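Local coordinates for protein endo-1,4-beta-xylanase D (PDB 1W0N) that probably binds xylan in a calcium-dependent manner, as the family 36 carbohydrate-binding module of a xylan-cleaving endo-1,4-beta-xylanase, at residues A[18-23]-A[44-49]. Residues are numbered along the deposited sequence; the frame is centred on the assembly and turned at random.
With CA (calcium ion), chain B.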
ATOM      1  N   GLU A  18      -5.552  -2.459  -7.992  1.00  6.22           N
ATOM      2  CA  GLU A  18      -5.926  -3.480  -8.942  1.00  6.65           C
ATOM      3  C   GLU A  18      -5.305  -3.252 -10.330  1.00  7.13           C
ATOM      4  O   GLU A  18      -5.381  -4.158 -11.163  1.00  8.35           O
ATOM      5  CB  GLU A  18      -7.448  -3.615  -9.014  1.00  7.34           C
ATOM      6  CG  GLU A  18      -8.229  -2.374  -9.429  1.00  7.78           C
ATOM      7  CD  GLU A  18      -8.651  -1.439  -8.288  1.00  7.26           C
ATOM      8  OE1 GLU A  18      -7.915  -1.333  -7.267  1.00  6.41           O
ATOM      9  OE2 GLU A  18      -9.695  -0.766  -8.408  1.00  8.41           O
ATOM     10  N   ASN A  19      -4.695  -2.090 -10.568  1.00  7.28           N
ATOM     11  CA  ASN A  19      -3.982  -1.817 -11.808  1.00  7.86           C
ATOM     12  C   ASN A  19      -2.465  -1.961 -11.689  1.00  7.79           C
ATOM     13  O   ASN A  19      -1.739  -1.732 -12.660  1.00  9.96           O
ATOM     14  CB  ASN A  19      -4.341  -0.425 -12.324  1.00  8.83           C
ATOM     15  CG  ASN A  19      -5.786  -0.327 -12.736  1.00  9.73           C
ATOM     16  OD1 ASN A  19      -6.405  -1.334 -13.117  1.00 12.70           O
ATOM     17  ND2 ASN A  19      -6.332   0.870 -12.691  1.00 10.82           N
ATOM     18  N   MET A  20      -1.983  -2.349 -10.518  1.00  6.64           N
ATOM     19  CA  MET A  20      -0.557  -2.526 -10.265  1.00  6.69           C
ATOM     20  C   MET A  20      -0.125  -3.948 -10.593  1.00  6.52           C
ATOM     21  O   MET A  20      -0.947  -4.839 -10.816  1.00  7.60           O
ATOM     22  CB  MET A  20      -0.264  -2.217  -8.788  1.00  6.55           C
ATOM     23  CG  MET A  20      -0.571  -0.789  -8.402  1.00  6.71           C
ATOM     24  SD  MET A  20      -0.197  -0.566  -6.659  1.00  6.94           S
ATOM     25  CE  MET A  20      -0.844   1.088  -6.390  1.00  7.33           C
ATOM     26  N   LYS A  21       1.186  -4.171 -10.598  1.00  6.55           N
ATOM     27  CA  LYS A  21       1.719  -5.518 -10.649  1.00  6.70           C
ATOM     28  C   LYS A  21       1.428  -6.198  -9.305  1.00  6.62           C
ATOM     29  O   LYS A  21       1.614  -5.583  -8.254  1.00  7.91           O
ATOM     30  CB  LYS A  21       3.221  -5.498 -10.904  1.00  8.20           C
ATOM     31  CG  LYS A  21       3.831  -6.835 -11.088  1.00 11.74           C
ATOM     32  CD  LYS A  21       5.309  -6.732 -11.389  1.00 17.33           C
ATOM     33  CE  LYS A  21       5.992  -8.065 -11.468  1.00 22.60           C
ATOM     34  NZ  LYS A  21       5.269  -8.955 -12.392  1.00 30.44           N
ATOM     35  N   ILE A  22       0.942  -7.432  -9.356  1.00  6.81           N
ATOM     36  CA  ILE A  22       0.576  -8.202  -8.174  1.00  7.23           C
ATOM     37  C   ILE A  22       1.511  -9.371  -8.111  1.00  8.27           C
ATOM     38  O   ILE A  22       1.626 -10.130  -9.083  1.00 10.52           O
ATOM     39  CB  ILE A  22      -0.881  -8.668  -8.264  1.00  7.93           C
ATOM     40  CG1 ILE A  22      -1.840  -7.503  -8.425  1.00  8.42           C
ATOM     41  CG2 ILE A  22      -1.233  -9.505  -7.040  1.00  9.73           C
ATOM     42  CD1 ILE A  22      -3.248  -7.878  -8.765  1.00 10.65           C
ATOM     43  N   GLY A  23       2.180  -9.581  -6.983  1.00  8.64           N
ATOM     44  CA  GLY A  23       3.068 -10.697  -6.832  1.00 10.66           C
ATOM     45  C   GLY A  23       2.957 -11.361  -5.489  1.00  8.00           C
ATOM     46  O   GLY A  23       2.282 -10.876  -4.589  1.00  7.63           O
ATOM     47  N   ASP A  44       3.841 -11.410  -0.528  1.00  7.50           N
ATOM     48  CA  ASP A  44       2.813 -10.746  -1.294  1.00  6.59           C
ATOM     49  C   ASP A  44       3.146  -9.276  -1.483  1.00  6.82           C
ATOM     50  O   ASP A  44       3.675  -8.633  -0.574  1.00  7.89           O
ATOM     51  CB  ASP A  44       1.449 -10.864  -0.588  1.00  5.91           C
ATOM     52  CG  ASP A  44       0.848 -12.261  -0.660  1.00  5.43           C
ATOM     53  OD1 ASP A  44       1.273 -13.075  -1.531  1.00  6.56           O
ATOM     54  OD2 ASP A  44      -0.081 -12.530   0.147  1.00  5.64           O
ATOM     55  N   TYR A  45       2.829  -8.716  -2.633  1.00  6.62           N
ATOM     56  CA  TYR A  45       3.029  -7.279  -2.844  1.00  6.92           C
ATOM     57  C   TYR A  45       2.190  -6.797  -4.004  1.00  6.22           C
ATOM     58  O   TYR A  45       1.753  -7.574  -4.850  1.00  6.66           O
ATOM     59  CB  TYR A  45       4.528  -6.957  -3.119  1.00  8.96           C
ATOM     60  CG  TYR A  45       5.053  -7.526  -4.425  1.00  9.50           C
ATOM     61  CD1 TYR A  45       5.609  -8.789  -4.498  1.00 11.60           C
ATOM     62  CD2 TYR A  45       4.962  -6.781  -5.587  1.00 10.97           C
ATOM     63  CE1 TYR A  45       6.085  -9.302  -5.707  1.00 13.33           C
ATOM     64  CE2 TYR A  45       5.414  -7.281  -6.796  1.00 12.95           C
ATOM     65  CZ  TYR A  45       6.001  -8.537  -6.876  1.00 13.69           C
ATOM     66  OH  TYR A  45       6.457  -9.029  -8.043  1.00 16.63           O
ATOM     67  N   VAL A  46       2.015  -5.456  -4.046  1.00  5.90           N
ATOM     68  CA  VAL A  46       1.660  -4.761  -5.275  1.00  5.89           C
ATOM     69  C   VAL A  46       2.727  -3.720  -5.553  1.00  5.79           C
ATOM     70  O   VAL A  46       3.295  -3.136  -4.616  1.00  6.76           O
ATOM     71  CB  VAL A  46       0.266  -4.075  -5.240  1.00  6.16           C
ATOM     72  CG1 VAL A  46      -0.826  -5.129  -5.214  1.00  6.97           C
ATOM     73  CG2 VAL A  46       0.120  -3.122  -4.067  1.00  6.58           C
ATOM     74  N   SER A  47       3.015  -3.473  -6.829  1.00  6.03           N
ATOM     75  CA  SER A  47       4.028  -2.492  -7.171  1.00  6.57           C
ATOM     76  C   SER A  47       3.785  -1.875  -8.527  1.00  6.39           C
ATOM     77  O   SER A  47       3.135  -2.457  -9.395  1.00  7.12           O
ATOM     78  CB  SER A  47       5.417  -3.093  -7.134  1.00  7.89           C
ATOM     79  OG  SER A  47       5.584  -4.051  -8.146  1.00 10.00           O
ATOM     80  N   TYR A  48       4.349  -0.684  -8.724  1.00  6.60           N
ATOM     81  CA  TYR A  48       4.368  -0.051 -10.030  1.00  6.96           C
ATOM     82  C   TYR A  48       5.474   1.000 -10.005  1.00  6.88           C
ATOM     83  O   TYR A  48       6.016   1.335  -8.959  1.00  8.10           O
ATOM     84  CB  TYR A  48       2.998   0.566 -10.392  1.00  7.42           C
ATOM     85  CG  TYR A  48       2.722   1.869  -9.731  1.00  7.29           C
ATOM     86  CD1 TYR A  48       2.351   1.954  -8.392  1.00  7.66           C
ATOM     87  CD2 TYR A  48       2.910   3.055 -10.439  1.00  7.99           C
ATOM     88  CE1 TYR A  48       2.170   3.196  -7.789  1.00  7.73           C
ATOM     89  CE2 TYR A  48       2.727   4.287  -9.848  1.00  8.11           C
ATOM     90  CZ  TYR A  48       2.366   4.363  -8.513  1.00  7.68           C
ATOM     91  OH  TYR A  48       2.177   5.560  -7.891  1.00  8.67           O
ATOM     92  N   SER A  49       5.820   1.528 -11.188  1.00  7.39           N
ATOM     93  CA  SER A  49       6.843   2.546 -11.296  1.00  8.07           C
ATOM     94  C   SER A  49       6.218   3.922 -11.412  1.00  7.35           C
ATOM     95  O   SER A  49       5.363   4.150 -12.265  1.00  8.27           O
ATOM     96  CB  SER A  49       7.714   2.287 -12.528  1.00  9.42           C
ATOM     97  OG  SER A  49       8.428   1.110 -12.375  1.00 21.52           O
TER
HETATM   98 CA    CA B1132      -9.396   0.277  -6.132  1.00  6.09          CA
HETATM   99  O   HOH W   1     -11.624   1.060  -6.647  1.00  9.66           O
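Lys21 and Gly23 pair with Ser47 and Tyr45 at the edge of an antiparallel sheet in this beta-sandwich carbohydrate-binding module. Strand 21-23 is outermost, and strand 107-113 flanks strand 45-52 on its other side. Four backbone hydrogen bonds join the two strands. The straightest runs from Gly23 N to Tyr45 O, with an N-H...O angle of 174°. Between the hydrogen-bonded pairs, Val46 CA also sends a CA-H...O contact to Lys21 O.

Met20 reaches into the sandwich. Met20 CB lies 3.5 Å from Ser47 O. Met20 CG passes Tyr48 CD1 at 4.0 Å. Met20 SD rests against Val46 CG2 at 3.7 Å and makes an oblique Met-aromatic contact with the Tyr48 ring. Met20 CE ends 3.9 Å from Tyr48 CD1. Both chi2 (180°) and chi3 (-173°) are extended, which carries the methyl to that ring. Val15 and Ile127 of the facing sheet also touch Met20.

On the face of Lys21 and Ser47, the Tyr45 ring lies over Gly23, whose CA makes a CH-pi contact 3.8 Å from the ring centroid. Tyr45 OH lies 3.6 Å from Lys21 CE. A serine in place of Tyr45 would probably leave Gly23 CA without its aromatic cover and Lys21 CE without the phenol oxygen beside it. Just before the strand, Glu18 binds the calcium ion with Glu16, Asp35 and Asp125. The Glu18 carboxylate is bidentate, with Glu18 OE1 and OE2 each 2.5 Å from the calcium ion.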